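Local coordinates for abietadiene synthase, chloroplastic (Abies grandis, PDB 3S9V), which is a large, mainly helical chloroplast protein of the terpene synthase family, with the family's N-terminal and metal-binding domains, at residues M770-K773 / E774-N778; E211-W215 / Q216-K220. All coordinates share one frame; numbering follows the deposited sequence.

Contact 1 of 2, residues M770-K773 / E774-N778; sequences MEIK and EHVKN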
# COMPACT_ATOMS: atom_id res chain seq x y z
N MET A 770 -4.99 10.05 -23.89
CA MET A 770 -5.19 8.61 -24.02
C MET A 770 -5.13 8.00 -22.62
O MET A 770 -5.83 7.04 -22.31
CB MET A 770 -4.09 8.00 -24.90
CG MET A 770 -4.32 6.54 -25.26
SD MET A 770 -5.82 6.27 -26.22
CE MET A 770 -5.21 6.57 -27.89
N GLU A 771 -4.28 8.59 -21.78
CA GLU A 771 -4.14 8.14 -20.40
C GLU A 771 -5.47 8.31 -19.66
O GLU A 771 -5.96 7.38 -19.04
CB GLU A 771 -3.05 8.94 -19.69
CG GLU A 771 -1.63 8.50 -20.05
CD GLU A 771 -1.22 7.22 -19.34
OE1 GLU A 771 -2.00 6.24 -19.37
OE2 GLU A 771 -0.12 7.19 -18.75
N ILE A 772 -6.03 9.51 -19.74
CA ILE A 772 -7.31 9.79 -19.09
C ILE A 772 -8.32 8.75 -19.55
O ILE A 772 -8.98 8.11 -18.73
CB ILE A 772 -7.84 11.21 -19.45
CG1 ILE A 772 -6.91 12.29 -18.90
CG2 ILE A 772 -9.23 11.40 -18.87
CD1 ILE A 772 -5.60 12.42 -19.65
N LYS A 773 -8.44 8.59 -20.86
CA LYS A 773 -9.36 7.62 -21.46
C LYS A 773 -9.26 6.28 -20.71
O LYS A 773 -10.27 5.68 -20.33
CB LYS A 773 -8.99 7.44 -22.94
CG LYS A 773 -9.92 6.53 -23.74
CD LYS A 773 -11.27 7.18 -24.01
CE LYS A 773 -12.14 6.30 -24.90
NZ LYS A 773 -13.48 6.90 -25.18
N GLU A 774 -8.03 5.84 -20.48
CA GLU A 774 -7.75 4.58 -19.79
C GLU A 774 -8.28 4.57 -18.35
O GLU A 774 -8.84 3.57 -17.89
CB GLU A 774 -6.24 4.31 -19.81
CG GLU A 774 -5.78 3.04 -19.12
CD GLU A 774 -6.30 1.77 -19.77
OE1 GLU A 774 -6.34 1.72 -21.02
OE2 GLU A 774 -6.67 0.83 -19.03
N HIS A 775 -8.10 5.68 -17.64
CA HIS A 775 -8.55 5.77 -16.25
C HIS A 775 -10.06 5.71 -16.17
O HIS A 775 -10.62 5.03 -15.31
CB HIS A 775 -8.02 7.06 -15.62
CG HIS A 775 -6.53 7.14 -15.60
ND1 HIS A 775 -5.85 8.33 -15.60
CD2 HIS A 775 -5.59 6.16 -15.61
CE1 HIS A 775 -4.55 8.09 -15.61
NE2 HIS A 775 -4.37 6.78 -15.61
N VAL A 776 -10.72 6.42 -17.08
CA VAL A 776 -12.17 6.46 -17.13
C VAL A 776 -12.71 5.05 -17.36
O VAL A 776 -13.67 4.62 -16.71
CB VAL A 776 -12.65 7.40 -18.26
CG1 VAL A 776 -14.12 7.18 -18.55
CG2 VAL A 776 -12.42 8.85 -17.85
N LYS A 777 -12.08 4.34 -18.27
CA LYS A 777 -12.49 2.98 -18.59
C LYS A 777 -12.35 2.06 -17.37
O LYS A 777 -13.29 1.35 -17.01
CB LYS A 777 -11.65 2.45 -19.76
CG LYS A 777 -12.09 1.10 -20.30
CD LYS A 777 -11.16 0.61 -21.41
CE LYS A 777 -9.75 0.33 -20.87
NZ LYS A 777 -8.83 -0.13 -21.94
N ASN A 778 -11.19 2.10 -16.71
CA ASN A 778 -10.91 1.26 -15.54
C ASN A 778 -11.80 1.51 -14.34
O ASN A 778 -12.05 0.59 -13.55
CB ASN A 778 -9.46 1.43 -15.08
CG ASN A 778 -8.47 0.84 -16.04
OD1 ASN A 778 -8.64 -0.29 -16.50
ND2 ASN A 778 -7.42 1.59 -16.35

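Contact 2 of 2, residues E211-W215 / Q216-K220; sequences EIVDW and QKIMK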
# COMPACT_ATOMS: atom_id res chain seq x y z
N GLU A 211 28.19 -27.26 14.88
CA GLU A 211 29.58 -27.69 15.01
C GLU A 211 30.56 -26.52 15.13
O GLU A 211 31.70 -26.70 15.56
CB GLU A 211 30.01 -28.56 13.82
CG GLU A 211 29.00 -29.60 13.38
CD GLU A 211 28.29 -29.21 12.08
OE1 GLU A 211 27.64 -28.14 12.06
OE2 GLU A 211 28.38 -29.97 11.09
N ILE A 212 30.12 -25.31 14.78
CA ILE A 212 31.04 -24.18 14.84
C ILE A 212 30.66 -23.03 15.76
O ILE A 212 31.33 -22.00 15.76
CB ILE A 212 31.24 -23.56 13.44
CG1 ILE A 212 30.02 -22.70 13.07
CG2 ILE A 212 31.45 -24.67 12.41
CD1 ILE A 212 30.17 -21.93 11.78
N VAL A 213 29.63 -23.21 16.57
CA VAL A 213 29.20 -22.12 17.43
C VAL A 213 29.61 -22.23 18.91
O VAL A 213 29.74 -23.33 19.45
CB VAL A 213 27.66 -21.94 17.29
CG1 VAL A 213 26.92 -22.93 18.18
CG2 VAL A 213 27.28 -20.53 17.58
N ASP A 214 29.83 -21.08 19.55
CA ASP A 214 30.19 -21.02 20.98
C ASP A 214 28.86 -20.84 21.71
O ASP A 214 28.37 -19.72 21.84
CB ASP A 214 31.09 -19.81 21.27
CG ASP A 214 31.49 -19.71 22.75
OD1 ASP A 214 30.68 -20.12 23.61
OD2 ASP A 214 32.60 -19.22 23.04
N TRP A 215 28.30 -21.94 22.20
CA TRP A 215 27.00 -21.90 22.86
C TRP A 215 26.80 -20.82 23.91
O TRP A 215 25.74 -20.18 23.96
CB TRP A 215 26.65 -23.28 23.42
CG TRP A 215 26.45 -24.29 22.33
CD1 TRP A 215 27.19 -25.41 22.11
CD2 TRP A 215 25.51 -24.20 21.26
NE1 TRP A 215 26.77 -26.03 20.95
CE2 TRP A 215 25.74 -25.31 20.41
CE3 TRP A 215 24.50 -23.30 20.92
CZ2 TRP A 215 24.99 -25.53 19.25
CZ3 TRP A 215 23.76 -23.52 19.77
CH2 TRP A 215 24.01 -24.63 18.95
N GLN A 216 27.81 -20.60 24.75
CA GLN A 216 27.70 -19.59 25.79
C GLN A 216 27.43 -18.20 25.21
O GLN A 216 26.57 -17.47 25.70
CB GLN A 216 28.97 -19.55 26.64
CG GLN A 216 29.03 -18.38 27.58
CD GLN A 216 30.23 -18.43 28.48
OE1 GLN A 216 31.37 -18.53 28.00
NE2 GLN A 216 30.00 -18.38 29.78
N LYS A 217 28.17 -17.82 24.18
CA LYS A 217 27.98 -16.51 23.57
C LYS A 217 26.61 -16.44 22.91
O LYS A 217 25.95 -15.40 22.93
CB LYS A 217 29.07 -16.24 22.53
CG LYS A 217 30.44 -16.03 23.15
CD LYS A 217 31.46 -15.59 22.12
CE LYS A 217 32.78 -15.22 22.78
NZ LYS A 217 33.77 -14.73 21.79
N ILE A 218 26.17 -17.56 22.34
CA ILE A 218 24.86 -17.64 21.69
C ILE A 218 23.70 -17.41 22.67
O ILE A 218 22.71 -16.76 22.32
CB ILE A 218 24.66 -19.01 21.00
CG1 ILE A 218 25.58 -19.12 19.78
CG2 ILE A 218 23.21 -19.19 20.59
CD1 ILE A 218 25.34 -18.06 18.72
N MET A 219 23.82 -17.94 23.89
CA MET A 219 22.75 -17.80 24.89
C MET A 219 22.38 -16.35 25.22
O MET A 219 21.26 -16.07 25.64
CB MET A 219 23.13 -18.52 26.19
CG MET A 219 23.36 -20.04 26.06
SD MET A 219 21.99 -20.97 25.32
CE MET A 219 20.56 -20.16 26.10
N LYS A 220 23.32 -15.43 25.02
CA LYS A 220 23.08 -14.02 25.31
C LYS A 220 22.20 -13.37 24.26
O LYS A 220 21.69 -12.27 24.47
CB LYS A 220 24.40 -13.25 25.37
CG LYS A 220 25.48 -13.86 26.25
CD LYS A 220 26.69 -12.94 26.31
CE LYS A 220 27.88 -13.60 26.98
NZ LYS A 220 29.01 -12.63 27.15
O HOH W 1 32.58 -18.56 25.53

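Contact 1 of 2, residues M770-K773 / E774-N778
The imidazole ring of His775 carries the carbonyl oxygen of Glu771 on one face: Glu771 O stands 3.4 Å above the ring plane, over its centre. Ile772 approaches the same ring obliquely through CA, and NE2 is hydrogen-bonded to Tyr423 OH. The setting is an i to i+4 contact within helix 768-781, the last helix of this terpene synthase chain. With CG beside its own backbone N (chi1 -61°), the His775 side chain folds back onto the preceding turn, which is how its ring comes to lie under Glu771 O. Glu771 O also accepts the backbone bond from His775 N at 3.1 Å, so one residue touches it twice, by its amide and by its ring.

Next along the helix, Val776 N donates to Ile772 O (2.9 Å), and the branches of the same two residues meet methyl to methyl, Ile772 CG2 lying 4.2 Å from Val776 CG2. Helix 504-514 packs here, Phe509 against His775 and Thr505 against Val776. A salt bridge joins Glu771 OE2 to Lys422 NZ.

The carboxylate of Glu774 is gripped at both oxygens. Its chain bends at chi2 (64°) and turns along the helix toward two residues of the following turn. Lys777, bent at chi3, forms a salt bridge to OE1 from the syn side but well off the carboxylate plane, Lys777 NZ being 3.2 Å from Glu774 OE1. The other oxygen is met on its anti side, where Asn778 ND2 donates to Glu774 OE2 at 2.9 Å, 21° out of the carboxylate plane.

Contact 2 of 2, residues E211-W215 / Q216-K220
The backbone turns from an extended shape at Val213 into helix at Trp215, and Asp214 O and Trp215 O accept from Ile218 N (3.1 Å) and Met219 N (3.0 Å) to form the first turn of the short helix 215-219. Asp214 occupies the N-cap. Its carboxylate, with CG anti to the backbone N (chi1 -180°), swings forward over the start of the helix, where Lys217 N donates to Asp214 OD1 in a weak but nearly straight capping bond of 3.5 Å. Asp214 OD2 accepts a hydrogen bond from a water 2.6 Å away. The same water donates to Gln216 OE1 at 2.8 Å and so ties the cap to a side chain of the first turn.

Lys217 runs extended across the carboxylate, its methylenes doing the touching: Lys217 CG lies 3.9 Å from Asp214 OD2. The ammonium itself is not in contact, although its charge should still be felt by the aspartate. The carboxylate would also be expected to interact favourably with the positive end of the helix.

On the side of the helix that faces helices 192-197 and 232-242, Trp215 and Ile218 meet obliquely, Trp215 CE3 being 4.3 Å from Ile218 CB. One face of the indole carries Val213 CG1, placed toward the rim of the ring. Val238, Arg241 and Thr242 of helix 232-242 also pack on Trp215, while Leu195, Tyr196, Leu203 and Phe228 touch the buried Ile218. Val213 also faces Ile218, though their modelled approach is too short to be trusted in detail; by position the two are consistent with a hydrophobic staple. Asp214, with its weak side-chain bond to Lys217 N, is typical of an N-capped helix start.

In the fold
From the N terminus the chain first reaches contact 2, where the loop after helix 192-197 passes into helix 215-219, and only much later contact 1, on helix 768-781 close to the C terminus. Each joins segments that follow one another directly, so neither closes a long loop; they stand in series and neither nest nor cross. Their centres are 60 Å apart, with nearest atoms about 51 Å apart, on opposite sides of the centre of the chain. Side chains of contact 2 pack on helices 192-197 and 232-242; those of contact 1 touch helices 430-440 and 504-514 and the loop residue Tyr423.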